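Local coordinates for CDP-glucose 4,6-dehydratase (Salmonella enterica subsp. enterica serovar Typhi, PDB 1WVG), which catalyses the NAD(+)-dependent conversion of CDP-D-glucose to CDP-4-dehydro-6-deoxy-D-glucose and water, a step in making the dideoxy sugar of the lipopolysaccharide O-antigen, at residues V221-Q233 with P297-K309. Numbering follows the deposited sequence.
Sequences VIIRNPYSIRPWQ and PHEAHYLKLDCSK. With CXY (cytidine-5'-diphospho-beta-D-xylose), chain D.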
loop_
_atom_site.group_PDB
_atom_site.type_symbol
_atom_site.label_atom_id
_atom_site.label_comp_id
_atom_site.label_asym_id
_atom_site.label_seq_id
_atom_site.Cartn_x
_atom_site.Cartn_y
_atom_site.Cartn_z
ATOM N N VAL A 221 16.309 -39.238 1.111
ATOM C CA VAL A 221 16.642 -37.848 0.979
ATOM C C VAL A 221 16.187 -37.190 2.246
ATOM O O VAL A 221 15.131 -37.528 2.815
ATOM C CB VAL A 221 16.056 -37.208 -0.294
ATOM C CG1 VAL A 221 14.551 -37.484 -0.424
ATOM C CG2 VAL A 221 16.315 -35.706 -0.312
ATOM N N ILE A 222 17.022 -36.267 2.671
ATOM C CA ILE A 222 16.730 -35.509 3.867
ATOM C C ILE A 222 16.024 -34.156 3.637
ATOM O O ILE A 222 16.636 -33.203 3.135
ATOM C CB ILE A 222 17.950 -35.343 4.729
ATOM C CG1 ILE A 222 18.278 -36.721 5.320
ATOM C CG2 ILE A 222 17.599 -34.320 5.806
ATOM C CD1 ILE A 222 19.511 -36.732 6.211
ATOM N N ILE A 223 14.728 -34.099 4.046
ATOM C CA ILE A 223 13.813 -32.950 3.942
ATOM C C ILE A 223 13.835 -31.996 5.129
ATOM O O ILE A 223 13.518 -32.363 6.276
ATOM C CB ILE A 223 12.393 -33.420 3.717
ATOM C CG1 ILE A 223 12.397 -34.274 2.468
ATOM C CG2 ILE A 223 11.472 -32.223 3.534
ATOM C CD1 ILE A 223 12.769 -33.489 1.213
ATOM N N ARG A 224 14.191 -30.740 4.835
ATOM C CA ARG A 224 14.245 -29.769 5.893
ATOM C C ARG A 224 12.981 -28.971 6.156
ATOM O O ARG A 224 12.754 -28.628 7.320
ATOM C CB ARG A 224 15.492 -28.907 5.939
ATOM C CG ARG A 224 16.126 -28.578 4.601
ATOM C CD ARG A 224 16.907 -27.284 4.700
ATOM N NE ARG A 224 17.256 -26.689 3.412
ATOM C CZ ARG A 224 17.951 -27.328 2.482
ATOM N NH1 ARG A 224 18.379 -28.589 2.667
ATOM N NH2 ARG A 224 18.200 -26.682 1.341
ATOM N N ASN A 225 12.181 -28.673 5.107
ATOM C CA ASN A 225 10.939 -27.852 5.217
ATOM C C ASN A 225 9.768 -28.330 4.367
ATOM O O ASN A 225 9.453 -27.712 3.344
ATOM C CB ASN A 225 11.275 -26.444 4.695
ATOM C CG ASN A 225 12.297 -25.763 5.569
ATOM O OD1 ASN A 225 12.026 -25.509 6.742
ATOM N ND2 ASN A 225 13.460 -25.455 5.004
ATOM N N PRO A 226 9.134 -29.416 4.809
ATOM C CA PRO A 226 8.049 -30.123 4.155
ATOM C C PRO A 226 6.839 -29.312 3.781
ATOM O O PRO A 226 6.127 -29.634 2.821
ATOM C CB PRO A 226 7.600 -31.233 5.112
ATOM C CG PRO A 226 8.409 -31.067 6.376
ATOM C CD PRO A 226 9.442 -29.972 6.152
ATOM N N TYR A 227 6.591 -28.284 4.570
ATOM C CA TYR A 227 5.441 -27.464 4.280
ATOM C C TYR A 227 5.772 -26.165 3.547
ATOM O O TYR A 227 4.953 -25.249 3.437
ATOM C CB TYR A 227 4.646 -27.189 5.545
ATOM C CG TYR A 227 4.490 -28.420 6.378
ATOM C CD1 TYR A 227 5.226 -28.578 7.552
ATOM C CD2 TYR A 227 3.596 -29.421 6.005
ATOM C CE1 TYR A 227 5.072 -29.717 8.343
ATOM C CE2 TYR A 227 3.437 -30.564 6.790
ATOM C CZ TYR A 227 4.174 -30.718 7.964
ATOM O OH TYR A 227 4.023 -31.844 8.745
ATOM N N SER A 228 6.982 -26.031 3.058
ATOM C CA SER A 228 7.204 -24.806 2.366
ATOM C C SER A 228 6.567 -24.954 0.991
ATOM O O SER A 228 6.354 -26.070 0.475
ATOM C CB SER A 228 8.681 -24.477 2.280
ATOM O OG SER A 228 9.130 -24.095 3.560
ATOM N N ILE A 229 6.286 -23.798 0.419
ATOM C CA ILE A 229 5.718 -23.678 -0.889
ATOM C C ILE A 229 6.622 -22.826 -1.787
ATOM O O ILE A 229 7.170 -21.815 -1.325
ATOM C CB ILE A 229 4.396 -22.958 -0.726
ATOM C CG1 ILE A 229 3.453 -23.965 -0.090
ATOM C CG2 ILE A 229 3.918 -22.544 -2.118
ATOM C CD1 ILE A 229 2.170 -23.323 0.404
ATOM N N ARG A 230 6.730 -23.224 -3.063
ATOM C CA ARG A 230 7.521 -22.526 -4.080
ATOM C C ARG A 230 6.752 -22.589 -5.380
ATOM O O ARG A 230 5.891 -23.462 -5.540
ATOM C CB ARG A 230 8.841 -23.268 -4.328
ATOM C CG ARG A 230 9.850 -23.145 -3.196
ATOM C CD ARG A 230 10.151 -21.682 -2.893
ATOM N NE ARG A 230 11.188 -21.494 -1.915
ATOM C CZ ARG A 230 10.944 -21.300 -0.637
ATOM N NH1 ARG A 230 9.712 -21.269 -0.143
ATOM N NH2 ARG A 230 11.978 -21.126 0.166
ATOM N N PRO A 231 7.081 -21.719 -6.327
ATOM C CA PRO A 231 6.387 -21.735 -7.595
ATOM C C PRO A 231 7.039 -22.732 -8.525
ATOM O O PRO A 231 7.617 -22.358 -9.543
ATOM C CB PRO A 231 6.508 -20.310 -8.200
ATOM C CG PRO A 231 7.330 -19.474 -7.223
ATOM C CD PRO A 231 7.775 -20.421 -6.097
ATOM N N TRP A 232 6.942 -24.018 -8.193
ATOM C CA TRP A 232 7.572 -25.072 -8.999
ATOM C C TRP A 232 7.267 -25.121 -10.488
ATOM O O TRP A 232 6.101 -25.182 -10.894
ATOM C CB TRP A 232 7.306 -26.458 -8.411
ATOM C CG TRP A 232 7.260 -26.465 -6.908
ATOM C CD1 TRP A 232 6.140 -26.485 -6.120
ATOM C CD2 TRP A 232 8.373 -26.484 -6.008
ATOM N NE1 TRP A 232 6.477 -26.522 -4.790
ATOM C CE2 TRP A 232 7.842 -26.529 -4.681
ATOM C CE3 TRP A 232 9.761 -26.472 -6.201
ATOM C CZ2 TRP A 232 8.664 -26.550 -3.544
ATOM C CZ3 TRP A 232 10.553 -26.475 -5.053
ATOM C CH2 TRP A 232 10.026 -26.531 -3.745
ATOM N N GLN A 233 8.314 -25.202 -11.313
ATOM C CA GLN A 233 8.040 -25.297 -12.721
ATOM C C GLN A 233 9.175 -25.855 -13.556
ATOM O O GLN A 233 10.342 -25.562 -13.359
ATOM C CB GLN A 233 7.677 -23.899 -13.270
ATOM C CG GLN A 233 8.904 -22.979 -13.264
ATOM C CD GLN A 233 8.649 -21.531 -13.678
ATOM O OE1 GLN A 233 9.452 -20.642 -13.358
ATOM N NE2 GLN A 233 7.574 -21.285 -14.427
ATOM N N PRO A 297 19.062 -22.089 9.232
ATOM C CA PRO A 297 19.431 -20.885 8.459
ATOM C C PRO A 297 18.175 -20.418 7.711
ATOM O O PRO A 297 17.552 -21.159 6.956
ATOM C CB PRO A 297 20.571 -21.308 7.528
ATOM C CG PRO A 297 20.635 -22.838 7.601
ATOM C CD PRO A 297 19.614 -23.331 8.632
ATOM N N HIS A 298 17.743 -19.208 7.992
ATOM C CA HIS A 298 16.525 -18.669 7.427
ATOM C C HIS A 298 16.241 -18.747 5.921
ATOM O O HIS A 298 16.957 -18.211 5.069
ATOM C CB HIS A 298 16.121 -17.326 8.070
ATOM C CG HIS A 298 14.737 -16.971 7.661
ATOM N ND1 HIS A 298 14.498 -16.319 6.458
ATOM C CD2 HIS A 298 13.543 -17.196 8.266
ATOM C CE1 HIS A 298 13.189 -16.134 6.364
ATOM N NE2 HIS A 298 12.591 -16.647 7.433
ATOM N N GLU A 299 15.116 -19.409 5.638
ATOM C CA GLU A 299 14.564 -19.579 4.313
ATOM C C GLU A 299 13.076 -19.246 4.383
ATOM O O GLU A 299 12.432 -19.510 5.392
ATOM C CB GLU A 299 14.672 -21.031 3.831
ATOM C CG GLU A 299 16.023 -21.449 3.212
ATOM C CD GLU A 299 15.943 -22.766 2.473
ATOM O OE1 GLU A 299 15.507 -22.897 1.330
ATOM O OE2 GLU A 299 16.370 -23.771 3.200
ATOM N N ALA A 300 12.528 -18.684 3.303
ATOM C CA ALA A 300 11.112 -18.326 3.236
ATOM C C ALA A 300 10.229 -19.545 3.216
ATOM O O ALA A 300 10.517 -20.525 2.552
ATOM C CB ALA A 300 10.809 -17.608 1.923
ATOM N N HIS A 301 9.105 -19.441 3.906
ATOM C CA HIS A 301 8.155 -20.536 3.892
ATOM C C HIS A 301 7.282 -20.506 2.624
ATOM O O HIS A 301 7.142 -21.475 1.873
ATOM C CB HIS A 301 7.218 -20.368 5.107
ATOM C CG HIS A 301 8.022 -20.393 6.354
ATOM N ND1 HIS A 301 9.132 -21.232 6.484
ATOM C CD2 HIS A 301 7.889 -19.683 7.510
ATOM C CE1 HIS A 301 9.637 -21.025 7.696
ATOM N NE2 HIS A 301 8.915 -20.104 8.337
ATOM N N TYR A 302 6.638 -19.363 2.398
ATOM C CA TYR A 302 5.753 -19.273 1.256
ATOM C C TYR A 302 6.254 -18.332 0.232
ATOM O O TYR A 302 6.632 -17.211 0.562
ATOM C CB TYR A 302 4.379 -18.701 1.598
ATOM C CG TYR A 302 3.731 -19.473 2.686
ATOM C CD1 TYR A 302 3.280 -18.796 3.815
ATOM C CD2 TYR A 302 3.605 -20.859 2.609
ATOM C CE1 TYR A 302 2.680 -19.484 4.866
ATOM C CE2 TYR A 302 3.015 -21.561 3.660
ATOM C CZ TYR A 302 2.550 -20.870 4.782
ATOM O OH TYR A 302 1.971 -21.543 5.822
ATOM N N LEU A 303 6.176 -18.830 -1.001
ATOM C CA LEU A 303 6.548 -18.058 -2.173
ATOM C C LEU A 303 5.698 -18.414 -3.404
ATOM O O LEU A 303 5.820 -19.517 -3.926
ATOM C CB LEU A 303 8.059 -18.095 -2.486
ATOM C CG LEU A 303 8.437 -17.263 -3.711
ATOM C CD1 LEU A 303 7.924 -15.843 -3.491
ATOM C CD2 LEU A 303 9.955 -17.243 -3.897
ATOM N N LYS A 304 4.842 -17.469 -3.872
ATOM C CA LYS A 304 4.018 -17.682 -5.067
ATOM C C LYS A 304 4.152 -16.447 -5.938
ATOM O O LYS A 304 4.451 -15.351 -5.445
ATOM C CB LYS A 304 2.536 -17.860 -4.748
ATOM C CG LYS A 304 2.232 -19.213 -4.134
ATOM C CD LYS A 304 0.764 -19.605 -4.200
ATOM C CE LYS A 304 -0.177 -18.507 -3.758
ATOM N NZ LYS A 304 -1.547 -19.024 -3.612
ATOM N N LEU A 305 3.924 -16.614 -7.229
ATOM C CA LEU A 305 3.975 -15.498 -8.187
ATOM C C LEU A 305 2.637 -15.331 -8.920
ATOM O O LEU A 305 2.070 -16.303 -9.474
ATOM C CB LEU A 305 4.942 -15.836 -9.339
ATOM C CG LEU A 305 6.410 -15.850 -8.939
ATOM C CD1 LEU A 305 7.268 -16.286 -10.128
ATOM C CD2 LEU A 305 6.797 -14.447 -8.481
ATOM N N ASP A 306 2.154 -14.086 -8.989
ATOM C CA ASP A 306 0.927 -13.853 -9.751
ATOM C C ASP A 306 1.377 -13.565 -11.197
ATOM O O ASP A 306 2.165 -12.651 -11.437
ATOM C CB ASP A 306 0.102 -12.694 -9.145
ATOM C CG ASP A 306 -1.201 -12.514 -9.891
ATOM O OD1 ASP A 306 -1.264 -12.429 -11.098
ATOM O OD2 ASP A 306 -2.259 -12.415 -9.145
ATOM N N CYS A 307 0.937 -14.374 -12.160
ATOM C CA CYS A 307 1.371 -14.210 -13.560
ATOM C C CYS A 307 0.325 -13.675 -14.530
ATOM O O CYS A 307 0.454 -13.874 -15.726
ATOM C CB CYS A 307 1.979 -15.504 -14.118
ATOM S SG CYS A 307 3.327 -16.067 -13.048
ATOM N N SER A 308 -0.694 -12.982 -14.042
ATOM C CA SER A 308 -1.710 -12.414 -14.929
ATOM C C SER A 308 -1.118 -11.444 -15.955
ATOM O O SER A 308 -1.584 -11.390 -17.068
ATOM C CB SER A 308 -2.793 -11.673 -14.142
ATOM O OG SER A 308 -3.428 -12.608 -13.329
ATOM N N LYS A 309 -0.087 -10.665 -15.607
ATOM C CA LYS A 309 0.488 -9.721 -16.559
ATOM C C LYS A 309 1.071 -10.379 -17.810
ATOM O O LYS A 309 0.842 -9.963 -18.958
ATOM C CB LYS A 309 1.455 -8.762 -15.868
ATOM C CG LYS A 309 2.077 -7.657 -16.712
ATOM C CD LYS A 309 3.237 -7.005 -15.937
ATOM C CE LYS A 309 3.944 -5.883 -16.672
ATOM N NZ LYS A 309 4.849 -5.085 -15.814
HETATM O O1B CXY D . 13.797 -21.724 -3.305
HETATM P PB CXY D . 15.292 -21.957 -3.395
HETATM O O2B CXY D . 16.039 -21.661 -2.121
HETATM O "O1'" CXY D . 15.910 -21.060 -4.626
HETATM O O3A CXY D . 15.232 -23.443 -3.818
HETATM P PA CXY D . 15.639 -24.826 -3.026
HETATM O O1A CXY D . 15.417 -25.911 -4.019
HETATM O O2A CXY D . 17.018 -24.752 -2.500
HETATM O O5D CXY D . 14.601 -24.815 -1.817
HETATM C C5D CXY D . 13.238 -25.159 -2.099
HETATM C C4D CXY D . 12.538 -25.454 -0.795
HETATM O O4D CXY D . 12.776 -26.846 -0.473
HETATM C C3D CXY D . 12.932 -24.624 0.427
HETATM O O3D CXY D . 11.845 -24.335 1.379
HETATM C C2D CXY D . 13.984 -25.582 1.014
HETATM O O2D CXY D . 14.149 -25.285 2.404
HETATM C C1D CXY D . 13.282 -26.908 0.826
HETATM N N1 CXY D . 14.176 -28.066 0.910
HETATM C C6 CXY D . 15.223 -28.208 0.013
HETATM C C5 CXY D . 16.036 -29.235 0.032
HETATM C C4 CXY D . 15.902 -30.265 1.003
HETATM N N3 CXY D . 14.818 -30.079 1.876
HETATM C C2 CXY D . 13.936 -29.012 1.889
HETATM N N4 CXY D . 16.632 -31.244 1.120
HETATM O O2 CXY D . 13.015 -28.901 2.706
HETATM C "C1'" CXY D . 15.826 -21.698 -5.889
HETATM C "C2'" CXY D . 17.107 -21.363 -6.613
HETATM C "C3'" CXY D . 17.141 -19.854 -6.753
HETATM C "C4'" CXY D . 15.925 -19.367 -7.540
HETATM C "C5'" CXY D . 14.649 -19.842 -6.859
HETATM O "O2'" CXY D . 18.269 -21.779 -5.865
HETATM O "O3'" CXY D . 18.307 -19.472 -7.507
HETATM O "O4'" CXY D . 15.948 -17.945 -7.648
HETATM O "O5'" CXY D . 14.672 -21.260 -6.671
HETATM O O HOH W 1 17.482 -23.983 0.153
HETATM O O HOH W 2 11.490 -23.184 3.470
HETATM O O HOH W 3 14.843 -20.914 -0.068
#
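The nucleotide-sugar pocket of this short-chain dehydrogenase/reductase is lined here by Arg224 and Glu299, which form a salt bridge beside the ribose of the bound CDP-xylose. Arg224 NE lies 3.1 Å from Glu299 OE2, a nearly straight bond (170°) that enters on the syn lone pair and stays in the guanidinium plane. That plane lies with one face over the cytosine, with CXY C5 toward the rim of the guanidinium, while Arg224 NH2 also donates to the backbone oxygen of Asp205. The base itself is read by main chain: CXY N4 donates to Ile222 O, and N3 and O2 accept from the backbone N of Arg224 and Asn225. Asn225 ND2 then reaches the ribose hydroxyl O2D of CXY at 2.7 Å, the same atom that gives a weak bond to Glu299 OE2.

Farther along, Arg230 ties the two loops together and meets the diphosphate. Its chain bends at chi2 (-56°), which swings the guanidinium back toward 297-309 although the CB starts off away from it. Arg230 NH1 and Arg230 NH2 both donate to the single oxygen Ala300 O, each at 2.9 Å; NH1 also donates to the backbone oxygen of its neighbour Ile229, and NE donates to CXY O1B. Water 3 completes the link, accepting from Arg230 NH2 and donating to Glu299 OE1 and to CXY O2B. Next to this grip the two backbones lie side by side, with Ile229 N bonded to His301 O at 2.9 Å, and the carboxylate of Glu140 accepts from the backbone N of both His301 and Tyr302. Apolar packing finishes the seam: Pro231 CG lies 4.1 Å from Leu305 CG, the side chains crossing at about a right angle, and Ile229 CD1 rests 3.6 Å from Tyr302 CD2.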